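Local coordinates for protein amidohydrolase 2 (Bifidobacterium longum subsp. infantis, PDB 6UVZ) that probably acts as a hydrolase of the metallo-dependent hydrolase superfamily, at residues L144-A152 / A177-P185; R206-S217 / F229-F240. One frame throughout, in Å; residues are numbered along the deposited sequence.

Interaction 1: L144-A152 / A177-P185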
loop_
_atom_site.group_PDB
_atom_site.type_symbol
_atom_site.label_atom_id
_atom_site.label_comp_id
_atom_site.label_asym_id
_atom_site.label_seq_id
_atom_site.Cartn_x
_atom_site.Cartn_y
_atom_site.Cartn_z
ATOM N N LEU A 144 14.909 2.815 6.060
ATOM C CA LEU A 144 14.519 1.421 5.883
ATOM C C LEU A 144 15.346 0.468 6.738
ATOM O O LEU A 144 14.914 -0.665 6.973
ATOM C CB LEU A 144 14.633 1.020 4.412
ATOM C CG LEU A 144 13.319 0.702 3.697
ATOM C CD1 LEU A 144 13.586 0.169 2.300
ATOM C CD2 LEU A 144 12.495 -0.289 4.501
ATOM N N GLY A 145 16.520 0.898 7.204
ATOM C CA GLY A 145 17.333 0.029 8.037
ATOM C C GLY A 145 16.696 -0.252 9.385
ATOM O O GLY A 145 16.709 -1.391 9.861
ATOM N N ASP A 146 16.127 0.778 10.017
ATOM C CA ASP A 146 15.484 0.581 11.311
ATOM C C ASP A 146 14.175 -0.186 11.178
ATOM O O ASP A 146 13.764 -0.873 12.120
ATOM C CB ASP A 146 15.243 1.927 11.994
ATOM C CG ASP A 146 16.520 2.721 12.183
ATOM O OD1 ASP A 146 16.775 3.642 11.379
ATOM O OD2 ASP A 146 17.275 2.418 13.132
HETATM N N MSE A 147 13.512 -0.082 10.029
HETATM C CA MSE A 147 12.269 -0.806 9.791
HETATM C C MSE A 147 12.518 -2.309 9.787
HETATM O O MSE A 147 11.706 -3.084 10.291
HETATM C CB MSE A 147 11.638 -0.375 8.467
HETATM C CG MSE A 147 11.504 1.127 8.299
HETATM SE SE MSE A 147 10.330 1.948 9.618
HETATM C CE MSE A 147 10.800 3.815 9.305
ATOM N N ALA A 148 13.654 -2.711 9.212
ATOM C CA ALA A 148 13.991 -4.129 9.149
ATOM C C ALA A 148 14.162 -4.719 10.543
ATOM O O ALA A 148 13.686 -5.825 10.820
ATOM C CB ALA A 148 15.259 -4.332 8.319
ATOM N N LYS A 149 14.838 -3.993 11.437
ATOM C CA LYS A 149 15.014 -4.477 12.801
ATOM C C LYS A 149 13.704 -4.465 13.577
ATOM O O LYS A 149 13.507 -5.298 14.469
ATOM C CB LYS A 149 16.067 -3.636 13.523
ATOM C CG LYS A 149 17.473 -3.792 12.969
ATOM C CD LYS A 149 18.168 -2.445 12.855
ATOM C CE LYS A 149 18.144 -1.692 14.175
ATOM N NZ LYS A 149 18.747 -0.337 14.045
ATOM N N ALA A 150 12.803 -3.534 13.256
ATOM C CA ALA A 150 11.529 -3.462 13.962
ATOM C C ALA A 150 10.668 -4.684 13.668
ATOM O O ALA A 150 10.211 -5.370 14.589
ATOM C CB ALA A 150 10.791 -2.177 13.585
ATOM N N PHE A 151 10.440 -4.974 12.386
ATOM C CA PHE A 151 9.600 -6.101 12.003
ATOM C C PHE A 151 10.308 -7.443 12.131
ATOM O O PHE A 151 9.646 -8.482 12.037
ATOM C CB PHE A 151 9.092 -5.911 10.571
ATOM C CG PHE A 151 8.191 -4.722 10.406
ATOM C CD1 PHE A 151 6.844 -4.808 10.718
ATOM C CD2 PHE A 151 8.689 -3.515 9.946
ATOM C CE1 PHE A 151 6.014 -3.714 10.570
ATOM C CE2 PHE A 151 7.864 -2.418 9.797
ATOM C CZ PHE A 151 6.525 -2.518 10.110
ATOM N N ALA A 152 11.626 -7.452 12.340
ATOM C CA ALA A 152 12.310 -8.707 12.631
ATOM C C ALA A 152 11.951 -9.225 14.016
ATOM O O ALA A 152 11.914 -10.441 14.233
ATOM C CB ALA A 152 13.823 -8.532 12.505
ATOM N N ALA A 177 18.736 -3.504 3.547
ATOM C CA ALA A 177 17.476 -3.451 4.280
ATOM C C ALA A 177 16.376 -4.202 3.542
ATOM O O ALA A 177 15.582 -4.918 4.164
ATOM C CB ALA A 177 17.069 -1.997 4.521
ATOM N N LEU A 178 16.311 -4.050 2.217
ATOM C CA LEU A 178 15.305 -4.765 1.438
ATOM C C LEU A 178 15.537 -6.270 1.463
ATOM O O LEU A 178 14.583 -7.045 1.330
ATOM C CB LEU A 178 15.293 -4.255 -0.004
ATOM C CG LEU A 178 14.721 -2.855 -0.226
ATOM C CD1 LEU A 178 14.923 -2.414 -1.666
ATOM C CD2 LEU A 178 13.247 -2.821 0.141
ATOM N N ALA A 179 16.788 -6.703 1.633
ATOM C CA ALA A 179 17.075 -8.129 1.722
ATOM C C ALA A 179 16.686 -8.705 3.077
ATOM O O ALA A 179 16.290 -9.872 3.157
ATOM C CB ALA A 179 18.557 -8.388 1.447
ATOM N N ALA A 180 16.789 -7.908 4.143
ATOM C CA ALA A 180 16.395 -8.388 5.463
ATOM C C ALA A 180 14.881 -8.522 5.571
ATOM O O ALA A 180 14.379 -9.472 6.184
ATOM C CB ALA A 180 16.930 -7.451 6.546
ATOM N N LEU A 181 14.139 -7.580 4.985
ATOM C CA LEU A 181 12.682 -7.658 5.018
ATOM C C LEU A 181 12.171 -8.838 4.203
ATOM O O LEU A 181 11.174 -9.468 4.571
ATOM C CB LEU A 181 12.074 -6.352 4.509
ATOM C CG LEU A 181 12.244 -5.135 5.416
ATOM C CD1 LEU A 181 11.764 -3.877 4.714
ATOM C CD2 LEU A 181 11.492 -5.344 6.721
ATOM N N ALA A 182 12.842 -9.153 3.091
ATOM C CA ALA A 182 12.428 -10.281 2.265
ATOM C C ALA A 182 12.601 -11.615 2.978
ATOM O O ALA A 182 12.036 -12.620 2.534
ATOM C CB ALA A 182 13.211 -10.288 0.951
ATOM N N GLU A 183 13.364 -11.647 4.071
ATOM C CA GLU A 183 13.552 -12.871 4.837
ATOM C C GLU A 183 12.426 -13.121 5.832
ATOM O O GLU A 183 12.333 -14.230 6.370
ATOM C CB GLU A 183 14.895 -12.820 5.573
ATOM C CG GLU A 183 15.530 -14.181 5.820
ATOM C CD GLU A 183 16.084 -14.811 4.555
ATOM O OE1 GLU A 183 16.161 -14.116 3.518
ATOM O OE2 GLU A 183 16.445 -16.006 4.597
ATOM N N LEU A 184 11.574 -12.126 6.085
ATOM C CA LEU A 184 10.462 -12.275 7.008
ATOM C C LEU A 184 9.335 -13.081 6.364
ATOM O O LEU A 184 9.120 -13.004 5.152
ATOM C CB LEU A 184 9.942 -10.907 7.438
ATOM C CG LEU A 184 10.959 -9.989 8.120
ATOM C CD1 LEU A 184 10.335 -8.642 8.444
ATOM C CD2 LEU A 184 11.518 -10.640 9.377
ATOM N N PRO A 185 8.599 -13.865 7.158
ATOM C CA PRO A 185 7.577 -14.745 6.570
ATOM C C PRO A 185 6.317 -14.026 6.117
ATOM O O PRO A 185 5.629 -14.536 5.223
ATOM C CB PRO A 185 7.273 -15.731 7.705
ATOM C CG PRO A 185 7.582 -14.969 8.949
ATOM C CD PRO A 185 8.744 -14.073 8.610
#
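Leu144 and Ala177 meet CB to CB where two neighbouring outer helices of the TIM barrel, 144-153 and 172-181, run almost parallel, their short axes 8.8 Å apart and inclined by 17°. So close a pairing suits small residues: the methyl CB of Ala177 sits 3.5 Å from Leu144 O, and one turn on, Ala148 CB faces Ala180 CB at 4.0 Å. Leucines fill in beside the alanines, and Leu181 also reaches Ile161 of strand 159-161. The two branches of Leu144 divide the work, CD1 lying against Leu178 CD2 and CD2 against Leu181 CD1, each at 3.7 Å. Leu181, its CG anti to the carbonyl carbon (chi1 -70°), sends CD2 to the backbone CA of Ala148, where the small alanine exposes its backbone to the leucine methyl. Phe151 contributes just its CB and carbonyl here; its ring heads inward to Val159 and Leu137 of the strands and Leu125 of helix 119-131. No hydrogen bond crosses between the segments; methyl groups packed on one another and on backbone atoms make the contact. A type I turn from Leu181 to Leu184 brings the last leucine back, Leu184 CD1 3.7 Å from Phe151 CB and Leu184 CD2 3.9 Å from Ala152 CA.

Interaction 2: R206-S217 / F229-F240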
loop_
_atom_site.group_PDB
_atom_site.type_symbol
_atom_site.label_atom_id
_atom_site.label_comp_id
_atom_site.label_asym_id
_atom_site.label_seq_id
_atom_site.Cartn_x
_atom_site.Cartn_y
_atom_site.Cartn_z
ATOM N N ARG A 206 11.983 -8.224 -7.265
ATOM C CA ARG A 206 11.377 -9.506 -7.614
ATOM C C ARG A 206 12.283 -10.674 -7.243
ATOM O O ARG A 206 11.798 -11.736 -6.835
ATOM C CB ARG A 206 11.047 -9.543 -9.106
ATOM C CG ARG A 206 10.040 -8.500 -9.555
ATOM C CD ARG A 206 9.965 -8.439 -11.071
ATOM N NE ARG A 206 9.427 -9.668 -11.642
ATOM C CZ ARG A 206 9.502 -9.989 -12.929
ATOM N NH1 ARG A 206 10.106 -9.173 -13.783
ATOM N NH2 ARG A 206 8.982 -11.129 -13.363
ATOM N N ASP A 207 13.599 -10.499 -7.375
ATOM C CA ASP A 207 14.521 -11.598 -7.103
ATOM C C ASP A 207 14.625 -11.879 -5.610
ATOM O O ASP A 207 14.551 -13.036 -5.179
ATOM C CB ASP A 207 15.898 -11.289 -7.693
ATOM C CG ASP A 207 15.929 -11.418 -9.202
ATOM O OD1 ASP A 207 14.878 -11.744 -9.795
ATOM O OD2 ASP A 207 17.004 -11.199 -9.798
ATOM N N THR A 208 14.797 -10.833 -4.800
ATOM C CA THR A 208 15.007 -11.035 -3.370
ATOM C C THR A 208 13.708 -11.374 -2.645
ATOM O O THR A 208 13.707 -12.204 -1.730
ATOM C CB THR A 208 15.654 -9.796 -2.749
ATOM O OG1 THR A 208 14.880 -8.634 -3.072
ATOM C CG2 THR A 208 17.070 -9.618 -3.275
ATOM N N PHE A 209 12.595 -10.747 -3.034
ATOM C CA PHE A 209 11.330 -11.018 -2.359
ATOM C C PHE A 209 10.669 -12.289 -2.879
ATOM O O PHE A 209 10.042 -13.025 -2.108
ATOM C CB PHE A 209 10.384 -9.827 -2.510
ATOM C CG PHE A 209 10.578 -8.759 -1.467
ATOM C CD1 PHE A 209 9.983 -8.876 -0.221
ATOM C CD2 PHE A 209 11.350 -7.639 -1.731
ATOM C CE1 PHE A 209 10.157 -7.900 0.742
ATOM C CE2 PHE A 209 11.527 -6.658 -0.772
ATOM C CZ PHE A 209 10.929 -6.789 0.467
ATOM N N GLY A 210 10.797 -12.565 -4.174
ATOM C CA GLY A 210 10.186 -13.733 -4.762
ATOM C C GLY A 210 8.829 -13.425 -5.361
ATOM O O GLY A 210 8.250 -12.358 -5.130
ATOM N N PRO A 211 8.292 -14.361 -6.145
ATOM C CA PRO A 211 7.003 -14.133 -6.809
ATOM C C PRO A 211 5.794 -14.276 -5.899
ATOM O O PRO A 211 4.673 -14.007 -6.346
ATOM C CB PRO A 211 6.996 -15.214 -7.899
ATOM C CG PRO A 211 7.782 -16.330 -7.298
ATOM C CD PRO A 211 8.865 -15.678 -6.479
ATOM N N LYS A 212 5.980 -14.690 -4.647
ATOM C CA LYS A 212 4.870 -14.911 -3.730
ATOM C C LYS A 212 4.637 -13.753 -2.769
ATOM O O LYS A 212 3.630 -13.760 -2.053
ATOM C CB LYS A 212 5.099 -16.194 -2.919
ATOM C CG LYS A 212 5.042 -17.470 -3.740
ATOM C CD LYS A 212 3.658 -17.676 -4.333
ATOM C CE LYS A 212 3.588 -18.963 -5.138
ATOM N NZ LYS A 212 2.232 -19.181 -5.713
ATOM N N LYS A 213 5.527 -12.766 -2.734
ATOM C CA LYS A 213 5.444 -11.665 -1.781
ATOM C C LYS A 213 5.581 -10.325 -2.491
ATOM O O LYS A 213 6.204 -9.389 -1.984
ATOM C CB LYS A 213 6.496 -11.822 -0.685
ATOM C CG LYS A 213 6.298 -13.073 0.166
ATOM C CD LYS A 213 7.592 -13.542 0.817
ATOM C CE LYS A 213 8.048 -12.599 1.915
ATOM N NZ LYS A 213 9.273 -13.093 2.599
ATOM N N VAL A 214 4.993 -10.216 -3.681
ATOM C CA VAL A 214 4.987 -8.983 -4.460
ATOM C C VAL A 214 3.551 -8.691 -4.871
ATOM O O VAL A 214 2.884 -9.545 -5.464
ATOM C CB VAL A 214 5.900 -9.082 -5.698
ATOM C CG1 VAL A 214 5.747 -7.849 -6.565
ATOM C CG2 VAL A 214 7.351 -9.254 -5.277
ATOM N N LEU A 215 3.079 -7.487 -4.557
ATOM C CA LEU A 215 1.693 -7.099 -4.774
ATOM C C LEU A 215 1.597 -6.079 -5.900
ATOM O O LEU A 215 2.420 -5.163 -5.991
ATOM C CB LEU A 215 1.086 -6.505 -3.499
ATOM C CG LEU A 215 1.254 -7.293 -2.199
ATOM C CD1 LEU A 215 0.867 -6.435 -1.007
ATOM C CD2 LEU A 215 0.425 -8.560 -2.233
ATOM N N TYR A 216 0.587 -6.234 -6.753
ATOM C CA TYR A 216 0.288 -5.215 -7.750
ATOM C C TYR A 216 -0.374 -4.019 -7.080
ATOM O O TYR A 216 -1.327 -4.176 -6.309
ATOM C CB TYR A 216 -0.621 -5.758 -8.852
ATOM C CG TYR A 216 -1.319 -4.656 -9.618
ATOM C CD1 TYR A 216 -0.627 -3.876 -10.537
ATOM C CD2 TYR A 216 -2.664 -4.380 -9.408
ATOM C CE1 TYR A 216 -1.258 -2.859 -11.231
ATOM C CE2 TYR A 216 -3.303 -3.365 -10.097
ATOM C CZ TYR A 216 -2.596 -2.609 -11.007
ATOM O OH TYR A 216 -3.231 -1.600 -11.693
ATOM N N SER A 217 0.123 -2.826 -7.390
ATOM C CA SER A 217 -0.392 -1.592 -6.817
ATOM C C SER A 217 -0.419 -0.519 -7.893
ATOM O O SER A 217 0.561 -0.345 -8.624
ATOM C CB SER A 217 0.463 -1.138 -5.629
ATOM O OG SER A 217 0.198 0.212 -5.299
ATOM N N PHE A 229 -1.922 6.097 -15.366
ATOM C CA PHE A 229 -2.399 4.754 -15.051
ATOM C C PHE A 229 -2.153 3.806 -16.219
ATOM O O PHE A 229 -1.647 2.692 -16.034
ATOM C CB PHE A 229 -3.886 4.799 -14.691
ATOM C CG PHE A 229 -4.383 3.570 -13.976
ATOM C CD1 PHE A 229 -3.509 2.565 -13.592
ATOM C CD2 PHE A 229 -5.730 3.423 -13.690
ATOM C CE1 PHE A 229 -3.968 1.438 -12.941
ATOM C CE2 PHE A 229 -6.194 2.298 -13.036
ATOM C CZ PHE A 229 -5.312 1.305 -12.661
ATOM N N ALA A 230 -2.495 4.239 -17.435
ATOM C CA ALA A 230 -2.245 3.412 -18.612
ATOM C C ALA A 230 -0.758 3.126 -18.779
ATOM O O ALA A 230 -0.367 2.000 -19.108
ATOM C CB ALA A 230 -2.807 4.092 -19.860
ATOM N N THR A 231 0.088 4.133 -18.550
ATOM C CA THR A 231 1.529 3.923 -18.644
ATOM C C THR A 231 2.022 2.984 -17.550
ATOM O O THR A 231 2.850 2.101 -17.807
ATOM C CB THR A 231 2.262 5.263 -18.568
ATOM O OG1 THR A 231 1.718 6.163 -19.542
ATOM C CG2 THR A 231 3.746 5.072 -18.837
ATOM N N HIS A 232 1.522 3.155 -16.324
ATOM C CA HIS A 232 1.955 2.297 -15.225
ATOM C C HIS A 232 1.405 0.885 -15.371
ATOM O O HIS A 232 2.132 -0.095 -15.164
ATOM C CB HIS A 232 1.529 2.896 -13.886
ATOM C CG HIS A 232 1.713 1.966 -12.728
ATOM N ND1 HIS A 232 2.955 1.585 -12.266
ATOM C CD2 HIS A 232 0.810 1.330 -11.943
ATOM C CE1 HIS A 232 2.811 0.761 -11.245
ATOM N NE2 HIS A 232 1.519 0.589 -11.028
ATOM N N PHE A 233 0.122 0.755 -15.721
ATOM C CA PHE A 233 -0.480 -0.570 -15.827
ATOM C C PHE A 233 0.114 -1.370 -16.978
ATOM O O PHE A 233 0.241 -2.595 -16.876
ATOM C CB PHE A 233 -1.995 -0.450 -15.989
ATOM C CG PHE A 233 -2.704 -1.772 -16.049
ATOM C CD1 PHE A 233 -3.263 -2.221 -17.234
ATOM C CD2 PHE A 233 -2.804 -2.571 -14.922
ATOM C CE1 PHE A 233 -3.914 -3.438 -17.291
ATOM C CE2 PHE A 233 -3.452 -3.790 -14.972
ATOM C CZ PHE A 233 -4.008 -4.224 -16.159
ATOM N N GLN A 234 0.484 -0.704 -18.073
ATOM C CA GLN A 234 1.090 -1.420 -19.190
ATOM C C GLN A 234 2.506 -1.866 -18.852
ATOM O O GLN A 234 2.933 -2.955 -19.253
ATOM C CB GLN A 234 1.085 -0.548 -20.445
ATOM C CG GLN A 234 1.427 -1.308 -21.714
ATOM C CD GLN A 234 0.487 -2.470 -21.961
ATOM O OE1 GLN A 234 0.771 -3.606 -21.578
ATOM N NE2 GLN A 234 -0.643 -2.193 -22.601
ATOM N N LEU A 235 3.250 -1.038 -18.113
ATOM C CA LEU A 235 4.593 -1.423 -17.695
ATOM C C LEU A 235 4.564 -2.646 -16.787
ATOM O O LEU A 235 5.495 -3.460 -16.808
ATOM C CB LEU A 235 5.281 -0.249 -16.995
ATOM C CG LEU A 235 6.692 -0.485 -16.450
ATOM C CD1 LEU A 235 7.622 -0.978 -17.548
ATOM C CD2 LEU A 235 7.240 0.782 -15.813
HETATM N N MSE A 236 3.507 -2.797 -15.994
HETATM C CA MSE A 236 3.359 -3.962 -15.131
HETATM C C MSE A 236 3.064 -5.213 -15.953
HETATM O O MSE A 236 3.552 -6.299 -15.640
HETATM C CB MSE A 236 2.250 -3.731 -14.102
HETATM C CG MSE A 236 2.540 -2.622 -13.098
HETATM SE SE MSE A 236 4.138 -2.943 -12.023
HETATM C CE MSE A 236 5.435 -1.922 -13.065
ATOM N N LEU A 237 2.262 -5.050 -17.009
ATOM C CA LEU A 237 1.960 -6.176 -17.886
ATOM C C LEU A 237 3.181 -6.613 -18.684
ATOM O O LEU A 237 3.300 -7.792 -19.036
ATOM C CB LEU A 237 0.810 -5.821 -18.827
ATOM C CG LEU A 237 -0.567 -5.610 -18.196
ATOM C CD1 LEU A 237 -1.588 -5.235 -19.259
ATOM C CD2 LEU A 237 -1.009 -6.854 -17.443
ATOM N N ASP A 238 4.093 -5.687 -18.984
ATOM C CA ASP A 238 5.319 -6.054 -19.683
ATOM C C ASP A 238 6.340 -6.685 -18.746
ATOM O O ASP A 238 7.082 -7.584 -19.159
ATOM C CB ASP A 238 5.930 -4.828 -20.366
ATOM C CG ASP A 238 5.040 -4.262 -21.454
ATOM O OD1 ASP A 238 4.189 -5.012 -21.980
ATOM O OD2 ASP A 238 5.197 -3.070 -21.789
ATOM N N THR A 239 6.389 -6.235 -17.491
ATOM C CA THR A 239 7.386 -6.739 -16.554
ATOM C C THR A 239 6.998 -8.107 -16.005
ATOM O O THR A 239 7.800 -9.047 -16.035
ATOM C CB THR A 239 7.582 -5.741 -15.408
ATOM O OG1 THR A 239 7.918 -4.454 -15.942
ATOM C CG2 THR A 239 8.695 -6.203 -14.480
ATOM N N PHE A 240 5.771 -8.238 -15.504
ATOM C CA PHE A 240 5.315 -9.476 -14.885
ATOM C C PHE A 240 4.518 -10.368 -15.823
ATOM O O PHE A 240 4.513 -11.590 -15.640
ATOM C CB PHE A 240 4.452 -9.170 -13.654
ATOM C CG PHE A 240 5.208 -8.532 -12.525
ATOM C CD1 PHE A 240 5.732 -9.304 -11.502
ATOM C CD2 PHE A 240 5.390 -7.160 -12.483
ATOM C CE1 PHE A 240 6.426 -8.722 -10.460
ATOM C CE2 PHE A 240 6.084 -6.570 -11.444
ATOM C CZ PHE A 240 6.603 -7.352 -10.431
#
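The last strand of the TIM barrel, 214-216, and helix 229-239, reached after the short helix 223-226, form this contact, the chain reversing with an angle of 139° between strand and helix. Tyr216 is the aromatic centre of the strand side. Its CG lies anti to the backbone N (chi1 161°), which carries the ring over to the helix: Tyr216 OH is 3.4 Å from Phe229 CE1, in the plane of the Phe229 ring, and Phe233 meets the tyrosine obliquely, ring planes 75° apart. The hydroxyl, buried among these hydrocarbons, is hydrogen-bonded to Tyr45 OH. CG of Met236, here selenomethionine, packs at the edge of the Tyr216 ring, its unbranched apolar chain fitting beside the flat ring. His232 NE2 donates to Ser217 O over 2.8 Å, in the carbonyl plane, tying the helix to the backbone next to Tyr216. At the other end, Phe240 CZ touches Val214 CG1 at 4.0 Å, while Arg206 from helix 199-209 runs CG and CD past CZ and CE1 of Phe240 and, bending at chi3, sets its guanidinium over one face, tilted well away from a flat stack. This cation-pi pair places Arg206 CZ 4.4 Å from the Phe240 ring centroid, with Arg206 NE 3.4 Å from Phe240 CE1.

Overall arrangement
Interaction 1 precedes interaction 2 along the chain, and their centres lie about 21 Å apart in the same TIM barrel. Interaction 1 joins two outer helices, 144-153 and 172-181, which follow strands 135-137 and 159-161; interaction 2 belongs to the end of the barrel, where strand 214-216 bonds to the first strand, 7-13, through Tyr216 and Ser11. The two regions also touch directly. Lys213 NZ, just before the last strand, probably hydrogen-bonds to Ala182 O and Leu184 O in the turn 181-184, and Phe209 packs on Ala182. These two residues thus tie that turn to the segment leading into strand 214-216, so the helix layer of interaction 1 abuts the barrel-closing strand of interaction 2.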